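Local coordinates for photosystem II extrinsic protein V (Arthrospira maxima, PDB 1F1C), which carries one covalently bound heme c and, as an extrinsic lumenal subunit of photosystem II, probably stabilises the oxygen-evolving complex and its ion environment, at residues R6-N11 against D65-L70; K26-F31 against A114-L119; K75-Y80 against H90-S95. All blocks are in the same frame, centred on the assembly; numbering follows the deposited sequence.

Contact 1: R6-N11 against D65-L70; sequences RTFPIN and DNIAAL
Ile67 turns CG1 away from its own carbonyl carbon and beside its backbone N (chi1 -64°), and the chain then runs on extended (chi2 166°), which carries CD1 to CB of Phe8 at 4.0 Å. Phe8 starts out toward the helix as well, but its ring swings off to meet Leu118 of helix 107-124, so the isoleucine touches mainly the root of the aromatic side chain. Closer to the backbone, CB of Ile67 lies 4.4 Å from CG1 of Ile10. An aliphatic side chain suits this spot between strand 7-9 and the start of helix 67-75, because its CG1-CD1 arm reaches the root of Phe8 while its CB stays near Ile10.

The polar part is backbone chemistry. Ile67 N donates to Pro9 O at 3.0 Å, and Ala68 N donates to Ile10 O at 2.7 Å. The small methyl suits Ala68, whose CB comes within 3.1 Å of Ile10 O. Asn66 occupies the N-cap position, and its CB rests 3.3 Å from Pro9 O. Across the contact, Pro9, which has no N-H to offer, still contributes its carbonyl and sets its CB 3.9 Å from CB of Asn66.

N-H groups in the first turn of a helix have no carbonyls of their own helix to bind; here two consecutive carbonyls, from the end of the strand and just beyond it, take that place, and their partial negative charge probably sits well against the positive end of the helix dipole.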
loop_
_atom_site.group_PDB
_atom_site.type_symbol
_atom_site.label_atom_id
_atom_site.label_comp_id
_atom_site.label_asym_id
_atom_site.label_seq_id
_atom_site.Cartn_x
_atom_site.Cartn_y
_atom_site.Cartn_z
ATOM N N ARG A 6 -1.117 -27.168 -17.604
ATOM C CA ARG A 6 -1.650 -25.894 -18.062
ATOM C C ARG A 6 -3.172 -25.806 -17.992
ATOM O O ARG A 6 -3.775 -24.946 -18.627
ATOM C CB ARG A 6 -1.162 -25.620 -19.486
ATOM C CG ARG A 6 0.349 -25.394 -19.563
ATOM C CD ARG A 6 0.938 -25.823 -20.896
ATOM N NE ARG A 6 0.308 -25.152 -22.025
ATOM C CZ ARG A 6 -0.302 -25.787 -23.023
ATOM N NH1 ARG A 6 -0.366 -27.115 -23.037
ATOM N NH2 ARG A 6 -0.852 -25.094 -24.011
ATOM N N THR A 7 -3.781 -26.698 -17.214
ATOM C CA THR A 7 -5.229 -26.706 -17.025
ATOM C C THR A 7 -5.492 -26.099 -15.646
ATOM O O THR A 7 -5.065 -26.659 -14.639
ATOM C CB THR A 7 -5.810 -28.142 -17.037
ATOM O OG1 THR A 7 -5.540 -28.775 -18.297
ATOM C CG2 THR A 7 -7.312 -28.103 -16.828
ATOM N N PHE A 8 -6.181 -24.959 -15.598
ATOM C CA PHE A 8 -6.466 -24.316 -14.324
ATOM C C PHE A 8 -7.948 -24.056 -14.165
ATOM O O PHE A 8 -8.698 -24.084 -15.137
ATOM C CB PHE A 8 -5.745 -22.970 -14.214
ATOM C CG PHE A 8 -4.357 -22.980 -14.754
ATOM C CD1 PHE A 8 -4.122 -22.694 -16.091
ATOM C CD2 PHE A 8 -3.278 -23.304 -13.934
ATOM C CE1 PHE A 8 -2.833 -22.731 -16.610
ATOM C CE2 PHE A 8 -1.980 -23.345 -14.442
ATOM C CZ PHE A 8 -1.756 -23.058 -15.783
ATOM N N PRO A 9 -8.392 -23.806 -12.928
ATOM C CA PRO A 9 -9.807 -23.533 -12.701
ATOM C C PRO A 9 -9.975 -22.093 -13.175
ATOM O O PRO A 9 -9.273 -21.203 -12.690
ATOM C CB PRO A 9 -9.952 -23.635 -11.182
ATOM C CG PRO A 9 -8.711 -24.343 -10.725
ATOM C CD PRO A 9 -7.656 -23.852 -11.656
ATOM N N ILE A 10 -10.875 -21.852 -14.121
ATOM C CA ILE A 10 -11.064 -20.496 -14.620
ATOM C C ILE A 10 -11.933 -19.677 -13.672
ATOM O O ILE A 10 -11.782 -18.460 -13.575
ATOM C CB ILE A 10 -11.712 -20.484 -16.018
ATOM C CG1 ILE A 10 -11.922 -19.032 -16.457
ATOM C CG2 ILE A 10 -13.029 -21.239 -15.991
ATOM C CD1 ILE A 10 -12.807 -18.871 -17.659
ATOM N N ASN A 11 -12.841 -20.348 -12.974
ATOM C CA ASN A 11 -13.727 -19.677 -12.034
ATOM C C ASN A 11 -13.900 -20.541 -10.801
ATOM O O ASN A 11 -13.303 -21.613 -10.700
ATOM C CB ASN A 11 -15.099 -19.424 -12.662
ATOM C CG ASN A 11 -15.710 -20.685 -13.237
ATOM O OD1 ASN A 11 -15.426 -21.798 -12.776
ATOM N ND2 ASN A 11 -16.560 -20.522 -14.244
ATOM N N ASP A 65 -8.034 -18.740 -5.744
ATOM C CA ASP A 65 -7.433 -19.914 -6.366
ATOM C C ASP A 65 -7.941 -20.297 -7.757
ATOM O O ASP A 65 -7.845 -21.455 -8.153
ATOM C CB ASP A 65 -7.548 -21.127 -5.430
ATOM C CG ASP A 65 -8.984 -21.419 -5.017
ATOM O OD1 ASP A 65 -9.919 -20.836 -5.612
ATOM O OD2 ASP A 65 -9.177 -22.247 -4.095
ATOM N N ASN A 66 -8.483 -19.331 -8.488
ATOM C CA ASN A 66 -8.946 -19.560 -9.858
ATOM C C ASN A 66 -8.686 -18.289 -10.661
ATOM O O ASN A 66 -8.644 -17.191 -10.107
ATOM C CB ASN A 66 -10.440 -19.928 -9.914
ATOM C CG ASN A 66 -11.333 -18.881 -9.284
ATOM O OD1 ASN A 66 -11.556 -18.888 -8.080
ATOM N ND2 ASN A 66 -11.840 -17.972 -10.095
ATOM N N ILE A 67 -8.494 -18.442 -11.964
ATOM C CA ILE A 67 -8.204 -17.314 -12.840
ATOM C C ILE A 67 -9.107 -16.093 -12.665
ATOM O O ILE A 67 -8.621 -14.962 -12.585
ATOM C CB ILE A 67 -8.242 -17.777 -14.309
ATOM C CG1 ILE A 67 -7.126 -18.809 -14.531
ATOM C CG2 ILE A 67 -8.116 -16.574 -15.247
ATOM C CD1 ILE A 67 -7.256 -19.606 -15.825
ATOM N N ALA A 68 -10.418 -16.313 -12.603
ATOM C CA ALA A 68 -11.353 -15.198 -12.444
ATOM C C ALA A 68 -11.111 -14.440 -11.148
ATOM O O ALA A 68 -11.110 -13.203 -11.128
ATOM C CB ALA A 68 -12.808 -15.700 -12.485
ATOM N N ALA A 69 -10.910 -15.188 -10.067
ATOM C CA ALA A 69 -10.689 -14.587 -8.763
ATOM C C ALA A 69 -9.402 -13.794 -8.751
ATOM O O ALA A 69 -9.349 -12.703 -8.182
ATOM C CB ALA A 69 -10.655 -15.661 -7.699
ATOM N N LEU A 70 -8.366 -14.328 -9.390
ATOM C CA LEU A 70 -7.085 -13.636 -9.430
ATOM C C LEU A 70 -7.200 -12.376 -10.285
ATOM O O LEU A 70 -6.675 -11.315 -9.930
ATOM C CB LEU A 70 -5.997 -14.559 -9.976
ATOM C CG LEU A 70 -5.564 -15.610 -8.944
ATOM C CD1 LEU A 70 -4.516 -16.531 -9.549
ATOM C CD2 LEU A 70 -5.015 -14.905 -7.701
#

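Contact 2: K26-F31 against A114-L119; sequences KGQQVF and AGYILL
Gly27 and Tyr116 mark the centre of a buried helix-helix crossing, in which helix 21-34 near the start of the chain meets helix 107-124 near its end almost perpendicularly. The two short axes pass 8.1 Å apart at 93°, a closeness consistent with glycine at this position: a CB on Gly27 would point toward the other helix and come only 3.2 Å from CB of Tyr116. Without one, the tyrosine can lie directly against the backbone of helix 21-34.

Tyr116 keeps CG anti to its backbone N (chi1 172°), which sends the ring across the neighbouring helix. CA of Gln28 stands 3.7 Å from the ring centroid, almost on the ring normal, a CH-pi contact over the face. The extended glutamine chain continues over the same ring, with Gln28 CG 3.6 Å from Tyr116 CE1, so its methylenes give apolar cover while the amide reaches on toward the phenol end. Gln28 thus suits the margin of the interface, being greasy along its length and polar at its end.

Perpendicular packing of the N- and C-terminal helices is a hallmark of the cytochrome c fold, and here it borders the heme site. Phe31, one turn on from Gly27, takes Tyr116 CE2 over a face of its ring, 3.6 Å from Phe31 CG. The two rings meet obliquely, their planes 54° apart and their centroids 5.2 Å apart. Next to Tyr116 in the sequence, Ile117 brings CG1 to CE2 of Phe31 at 3.9 Å, the two side chains crossing at about a right angle. Ile117 also touches the heme, while Phe31 lies close to Cys35 and His39, the first bound covalently to the heme and the second an axial ligand of its iron.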
loop_
_atom_site.group_PDB
_atom_site.type_symbol
_atom_site.label_atom_id
_atom_site.label_comp_id
_atom_site.label_asym_id
_atom_site.label_seq_id
_atom_site.Cartn_x
_atom_site.Cartn_y
_atom_site.Cartn_z
ATOM N N LYS A 26 3.930 -14.669 -21.124
ATOM C CA LYS A 26 3.550 -13.263 -21.015
ATOM C C LYS A 26 3.105 -12.918 -19.601
ATOM O O LYS A 26 3.345 -11.811 -19.125
ATOM C CB LYS A 26 2.421 -12.933 -21.989
ATOM C CG LYS A 26 2.832 -12.929 -23.452
ATOM C CD LYS A 26 1.657 -12.525 -24.333
ATOM C CE LYS A 26 2.048 -12.490 -25.796
ATOM N NZ LYS A 26 0.910 -12.093 -26.680
ATOM N N GLY A 27 2.454 -13.865 -18.933
ATOM C CA GLY A 27 2.010 -13.617 -17.573
ATOM C C GLY A 27 3.222 -13.402 -16.683
ATOM O O GLY A 27 3.238 -12.517 -15.826
ATOM N N GLN A 28 4.247 -14.220 -16.897
ATOM C CA GLN A 28 5.482 -14.127 -16.134
ATOM C C GLN A 28 6.064 -12.726 -16.266
ATOM O O GLN A 28 6.414 -12.095 -15.272
ATOM C CB GLN A 28 6.494 -15.162 -16.642
ATOM C CG GLN A 28 7.775 -15.229 -15.821
ATOM C CD GLN A 28 8.757 -16.255 -16.352
ATOM O OE1 GLN A 28 9.078 -16.257 -17.538
ATOM N NE2 GLN A 28 9.240 -17.129 -15.478
ATOM N N GLN A 29 6.162 -12.247 -17.502
ATOM C CA GLN A 29 6.693 -10.918 -17.771
ATOM C C GLN A 29 5.947 -9.874 -16.974
ATOM O O GLN A 29 6.551 -9.108 -16.225
ATOM C CB GLN A 29 6.571 -10.576 -19.255
ATOM C CG GLN A 29 7.591 -11.259 -20.133
ATOM C CD GLN A 29 7.186 -11.246 -21.589
ATOM O OE1 GLN A 29 6.768 -10.211 -22.124
ATOM N NE2 GLN A 29 7.307 -12.400 -22.248
ATOM N N VAL A 30 4.628 -9.830 -17.140
ATOM C CA VAL A 30 3.850 -8.845 -16.412
ATOM C C VAL A 30 4.130 -9.017 -14.931
ATOM O O VAL A 30 4.341 -8.040 -14.203
ATOM C CB VAL A 30 2.331 -8.999 -16.671
ATOM C CG1 VAL A 30 1.554 -8.020 -15.811
ATOM C CG2 VAL A 30 2.028 -8.729 -18.134
ATOM N N PHE A 31 4.161 -10.266 -14.485
ATOM C CA PHE A 31 4.408 -10.524 -13.082
ATOM C C PHE A 31 5.768 -9.997 -12.647
ATOM O O PHE A 31 5.863 -9.242 -11.682
ATOM C CB PHE A 31 4.301 -12.021 -12.787
ATOM C CG PHE A 31 4.412 -12.358 -11.322
ATOM C CD1 PHE A 31 5.661 -12.513 -10.723
ATOM C CD2 PHE A 31 3.266 -12.488 -10.537
ATOM C CE1 PHE A 31 5.771 -12.793 -9.354
ATOM C CE2 PHE A 31 3.362 -12.767 -9.174
ATOM C CZ PHE A 31 4.616 -12.919 -8.579
ATOM N N ALA A 114 -2.559 -14.409 -14.010
ATOM C CA ALA A 114 -3.336 -15.329 -13.184
ATOM C C ALA A 114 -2.931 -16.777 -13.469
ATOM O O ALA A 114 -2.789 -17.592 -12.555
ATOM C CB ALA A 114 -4.831 -15.132 -13.450
ATOM N N GLY A 115 -2.752 -17.094 -14.749
ATOM C CA GLY A 115 -2.350 -18.433 -15.115
ATOM C C GLY A 115 -0.942 -18.698 -14.620
ATOM O O GLY A 115 -0.637 -19.791 -14.135
ATOM N N TYR A 116 -0.077 -17.697 -14.749
ATOM C CA TYR A 116 1.309 -17.824 -14.303
ATOM C C TYR A 116 1.359 -18.128 -12.806
ATOM O O TYR A 116 1.980 -19.106 -12.379
ATOM C CB TYR A 116 2.087 -16.527 -14.581
ATOM C CG TYR A 116 3.470 -16.529 -13.980
ATOM C CD1 TYR A 116 4.458 -17.381 -14.464
ATOM C CD2 TYR A 116 3.780 -15.708 -12.896
ATOM C CE1 TYR A 116 5.721 -17.422 -13.884
ATOM C CE2 TYR A 116 5.038 -15.738 -12.312
ATOM C CZ TYR A 116 6.002 -16.599 -12.810
ATOM O OH TYR A 116 7.248 -16.642 -12.227
ATOM N N ILE A 117 0.711 -17.278 -12.015
ATOM C CA ILE A 117 0.681 -17.462 -10.572
ATOM C C ILE A 117 0.237 -18.874 -10.203
ATOM O O ILE A 117 0.886 -19.530 -9.394
ATOM C CB ILE A 117 -0.266 -16.433 -9.888
ATOM C CG1 ILE A 117 0.340 -15.017 -9.984
ATOM C CG2 ILE A 117 -0.521 -16.853 -8.430
ATOM C CD1 ILE A 117 -0.552 -13.872 -9.430
ATOM N N LEU A 118 -0.858 -19.340 -10.806
ATOM C CA LEU A 118 -1.397 -20.674 -10.521
ATOM C C LEU A 118 -0.508 -21.804 -11.032
ATOM O O LEU A 118 -0.601 -22.943 -10.566
ATOM C CB LEU A 118 -2.800 -20.832 -11.131
ATOM C CG LEU A 118 -3.910 -19.853 -10.721
ATOM C CD1 LEU A 118 -5.146 -20.138 -11.568
ATOM C CD2 LEU A 118 -4.228 -19.981 -9.243
ATOM N N LEU A 119 0.352 -21.495 -11.995
ATOM C CA LEU A 119 1.238 -22.502 -12.551
ATOM C C LEU A 119 2.424 -22.825 -11.645
ATOM O O LEU A 119 2.746 -23.987 -11.446
ATOM C CB LEU A 119 1.773 -22.043 -13.906
ATOM C CG LEU A 119 2.777 -22.990 -14.578
ATOM C CD1 LEU A 119 2.098 -24.291 -14.973
ATOM C CD2 LEU A 119 3.359 -22.303 -15.807
#

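Contact 3: K75-Y80 against H90-S95; sequences KNPTTY and HPSLKS. With HEC (heme c), chain C.
The imidazole of His90 stands with NE2 2.2 Å from the heme iron, carried there with CG anti to the backbone N (chi1 -176°), and the ring of Pro77 crosses it at about a right angle, placing Pro77 CG 3.6 Å from His90 ND1. Pro91 lies over one imidazole face, its CD offset toward the rim. His90 ND1 donates to Pro91 O at 2.8 Å, nearly in the ring plane, so metal and carbonyl together fix the ring's rotation. The rigid, compact Pro77 fits the corner behind the ligand; its CD packs tightly, 3.4 Å from CB of Ser92, a contact that suits a small serine.

With His39 as the other axial ligand this is a bis-histidine heme c, its second ligand carried by a loop rather than a helix. Segment 75-80 follows helix 67-75 and runs along to the propionates. There Tyr80 N lies 2.9 Å from HEC O1D, while its ring turns an edge to the other propionate, with Tyr80 CD1 3.5 Å from HEC O1A. Exchanging Tyr80 for an alanine would probably uncover that side of the propionate and leave Ala56 O without the hydroxyl it now bonds. Leu89 of the second subunit packs against His90.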
loop_
_atom_site.group_PDB
_atom_site.type_symbol
_atom_site.label_atom_id
_atom_site.label_comp_id
_atom_site.label_asym_id
_atom_site.label_seq_id
_atom_site.Cartn_x
_atom_site.Cartn_y
_atom_site.Cartn_z
ATOM N N LYS A 75 -7.820 -6.250 -10.448
ATOM C CA LYS A 75 -8.716 -5.168 -10.830
ATOM C C LYS A 75 -9.256 -4.467 -9.577
ATOM O O LYS A 75 -9.483 -3.254 -9.578
ATOM C CB LYS A 75 -9.892 -5.717 -11.642
ATOM C CG LYS A 75 -9.509 -6.238 -13.018
ATOM C CD LYS A 75 -10.608 -7.091 -13.637
ATOM C CE LYS A 75 -11.900 -6.322 -13.838
ATOM N NZ LYS A 75 -11.730 -5.198 -14.797
ATOM N N ASN A 76 -9.439 -5.232 -8.504
ATOM C CA ASN A 76 -9.995 -4.676 -7.280
ATOM C C ASN A 76 -9.413 -5.325 -6.026
ATOM O O ASN A 76 -10.082 -6.104 -5.344
ATOM C CB ASN A 76 -11.511 -4.864 -7.297
ATOM C CG ASN A 76 -12.210 -4.037 -6.247
ATOM O OD1 ASN A 76 -13.349 -4.322 -5.885
ATOM N ND2 ASN A 76 -11.541 -2.995 -5.760
ATOM N N PRO A 77 -8.157 -5.002 -5.700
ATOM C CA PRO A 77 -7.467 -5.549 -4.525
ATOM C C PRO A 77 -8.184 -5.334 -3.182
ATOM O O PRO A 77 -8.683 -4.244 -2.897
ATOM C CB PRO A 77 -6.114 -4.844 -4.567
ATOM C CG PRO A 77 -5.889 -4.630 -6.026
ATOM C CD PRO A 77 -7.245 -4.166 -6.503
ATOM N N THR A 78 -8.229 -6.384 -2.365
ATOM C CA THR A 78 -8.854 -6.306 -1.045
ATOM C C THR A 78 -7.997 -7.065 -0.022
ATOM O O THR A 78 -7.234 -7.962 -0.390
ATOM C CB THR A 78 -10.250 -6.944 -1.029
ATOM O OG1 THR A 78 -10.106 -8.368 -1.080
ATOM C CG2 THR A 78 -11.081 -6.466 -2.207
ATOM N N THR A 79 -8.127 -6.712 1.258
ATOM C CA THR A 79 -7.361 -7.384 2.303
ATOM C C THR A 79 -7.615 -8.876 2.235
ATOM O O THR A 79 -8.518 -9.326 1.544
ATOM C CB THR A 79 -7.747 -6.885 3.712
ATOM O OG1 THR A 79 -9.174 -6.778 3.806
ATOM C CG2 THR A 79 -7.102 -5.534 3.993
ATOM N N TYR A 80 -6.823 -9.649 2.958
ATOM C CA TYR A 80 -6.992 -11.093 2.938
ATOM C C TYR A 80 -8.417 -11.497 3.310
ATOM O O TYR A 80 -9.007 -12.371 2.683
ATOM C CB TYR A 80 -6.001 -11.748 3.889
ATOM C CG TYR A 80 -5.868 -13.235 3.685
ATOM C CD1 TYR A 80 -5.496 -13.757 2.443
ATOM C CD2 TYR A 80 -6.087 -14.122 4.737
ATOM C CE1 TYR A 80 -5.342 -15.129 2.256
ATOM C CE2 TYR A 80 -5.933 -15.495 4.559
ATOM C CZ TYR A 80 -5.561 -15.990 3.319
ATOM O OH TYR A 80 -5.401 -17.345 3.163
ATOM N N HIS A 90 -2.408 -0.913 -3.088
ATOM C CA HIS A 90 -1.941 -2.121 -3.766
ATOM C C HIS A 90 -2.109 -1.958 -5.266
ATOM O O HIS A 90 -3.099 -1.393 -5.726
ATOM C CB HIS A 90 -2.714 -3.364 -3.301
ATOM C CG HIS A 90 -2.216 -4.650 -3.902
ATOM N ND1 HIS A 90 -2.450 -5.003 -5.216
ATOM C CD2 HIS A 90 -1.501 -5.669 -3.368
ATOM C CE1 HIS A 90 -1.902 -6.183 -5.460
ATOM N NE2 HIS A 90 -1.313 -6.616 -4.357
ATOM N N PRO A 91 -1.129 -2.439 -6.045
ATOM C CA PRO A 91 -1.199 -2.332 -7.502
ATOM C C PRO A 91 -2.545 -2.801 -8.051
ATOM O O PRO A 91 -3.057 -3.854 -7.672
ATOM C CB PRO A 91 -0.033 -3.201 -7.958
ATOM C CG PRO A 91 0.992 -2.913 -6.905
ATOM C CD PRO A 91 0.165 -3.009 -5.627
ATOM N N SER A 92 -3.110 -1.989 -8.939
ATOM C CA SER A 92 -4.400 -2.249 -9.573
ATOM C C SER A 92 -4.522 -1.242 -10.706
ATOM O O SER A 92 -3.651 -0.390 -10.874
ATOM C CB SER A 92 -5.550 -2.029 -8.585
ATOM O OG SER A 92 -5.681 -0.653 -8.255
ATOM N N LEU A 93 -5.605 -1.327 -11.471
ATOM C CA LEU A 93 -5.817 -0.419 -12.592
ATOM C C LEU A 93 -6.265 0.965 -12.146
ATOM O O LEU A 93 -6.144 1.929 -12.892
ATOM C CB LEU A 93 -6.825 -1.023 -13.577
ATOM C CG LEU A 93 -6.268 -2.246 -14.316
ATOM C CD1 LEU A 93 -7.367 -2.975 -15.063
ATOM C CD2 LEU A 93 -5.168 -1.793 -15.266
ATOM N N LYS A 94 -6.771 1.065 -10.924
ATOM C CA LYS A 94 -7.209 2.348 -10.393
ATOM C C LYS A 94 -6.114 2.854 -9.465
ATOM O O LYS A 94 -6.290 3.825 -8.730
ATOM C CB LYS A 94 -8.518 2.178 -9.617
ATOM C CG LYS A 94 -8.388 1.328 -8.365
ATOM C CD LYS A 94 -9.741 1.074 -7.714
ATOM C CE LYS A 94 -10.619 0.174 -8.573
ATOM N NZ LYS A 94 -11.879 -0.195 -7.869
ATOM N N SER A 95 -4.972 2.184 -9.527
ATOM C CA SER A 95 -3.821 2.498 -8.691
ATOM C C SER A 95 -2.575 2.790 -9.534
ATOM O O SER A 95 -1.480 2.992 -9.000
ATOM C CB SER A 95 -3.564 1.304 -7.763
ATOM O OG SER A 95 -2.415 1.482 -6.968
HETATM FE FE HEC C . 0.249 -8.140 -4.172
HETATM C CHA HEC C . -1.603 -9.594 -1.723
HETATM C CHB HEC C . -1.123 -10.381 -6.489
HETATM C CHC HEC C . 1.885 -6.631 -6.750
HETATM C CHD HEC C . 1.934 -6.307 -1.885
HETATM N NA HEC C . -1.112 -9.594 -4.126
HETATM C C1A HEC C . -1.789 -10.053 -3.028
HETATM C C2A HEC C . -2.613 -11.172 -3.401
HETATM C C3A HEC C . -2.483 -11.389 -4.710
HETATM C C4A HEC C . -1.521 -10.444 -5.154
HETATM C CMA HEC C . -3.322 -12.281 -5.611
HETATM C CAA HEC C . -3.509 -11.950 -2.498
HETATM C CBA HEC C . -2.655 -13.019 -1.867
HETATM C CGA HEC C . -3.481 -14.004 -1.091
HETATM O O1A HEC C . -4.706 -13.798 -0.995
HETATM O O2A HEC C . -2.909 -14.981 -0.577
HETATM N NB HEC C . 0.341 -8.414 -6.157
HETATM C C1B HEC C . -0.268 -9.413 -6.953
HETATM C C2B HEC C . -0.012 -9.215 -8.341
HETATM C C3B HEC C . 0.719 -8.085 -8.428
HETATM C C4B HEC C . 0.994 -7.631 -7.084
HETATM C CMB HEC C . -0.441 -10.092 -9.505
HETATM C CAB HEC C . 1.097 -7.463 -9.618
HETATM C CBB HEC C . 0.147 -6.939 -10.514
HETATM N NC HEC C . 1.630 -6.800 -4.281
HETATM C C1C HEC C . 2.219 -6.295 -5.429
HETATM C C2C HEC C . 3.212 -5.324 -5.116
HETATM C C3C HEC C . 3.204 -5.165 -3.760
HETATM C C4C HEC C . 2.237 -6.137 -3.242
HETATM C CMC HEC C . 4.161 -4.642 -6.099
HETATM C CAC HEC C . 4.091 -4.331 -3.031
HETATM C CBC HEC C . 4.137 -2.920 -3.245
HETATM N ND HEC C . 0.140 -7.938 -2.225
HETATM C C1D HEC C . 0.881 -7.096 -1.426
HETATM C C2D HEC C . 0.499 -7.206 -0.060
HETATM C C3D HEC C . -0.488 -8.122 -0.018
HETATM C C4D HEC C . -0.695 -8.602 -1.358
HETATM C CMD HEC C . 1.230 -6.580 1.150
HETATM C CAD HEC C . -1.316 -8.525 1.207
HETATM C CBD HEC C . -2.531 -7.622 1.410
HETATM C CGD HEC C . -3.408 -8.061 2.580
HETATM O O1D HEC C . -4.036 -9.132 2.504
HETATM O O2D HEC C . -3.466 -7.329 3.588
#

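Contact 2 is the most buried of the three, an apolar and aromatic crossing of helices 21-34 and 107-124. Contacts 1 and 3 are only partly buried and share helix 67-75, contact 1 at its first turn and contact 3 at its exit. Their chemistry differs accordingly: contact 1 relies on backbone bonds that satisfy a helix start, contact 3 on prolines and a metal-bound imidazole. Contacts 1 and 2 touch directly, Leu70 CD1 lying 3.5 Å from Leu118 CD2, so helix 107-124 joins them. Contact 3 has its centre about 17 Å from that of contact 2, on the opposite side of the chain's centre; it is at contact 3 that the second subunit comes within reach.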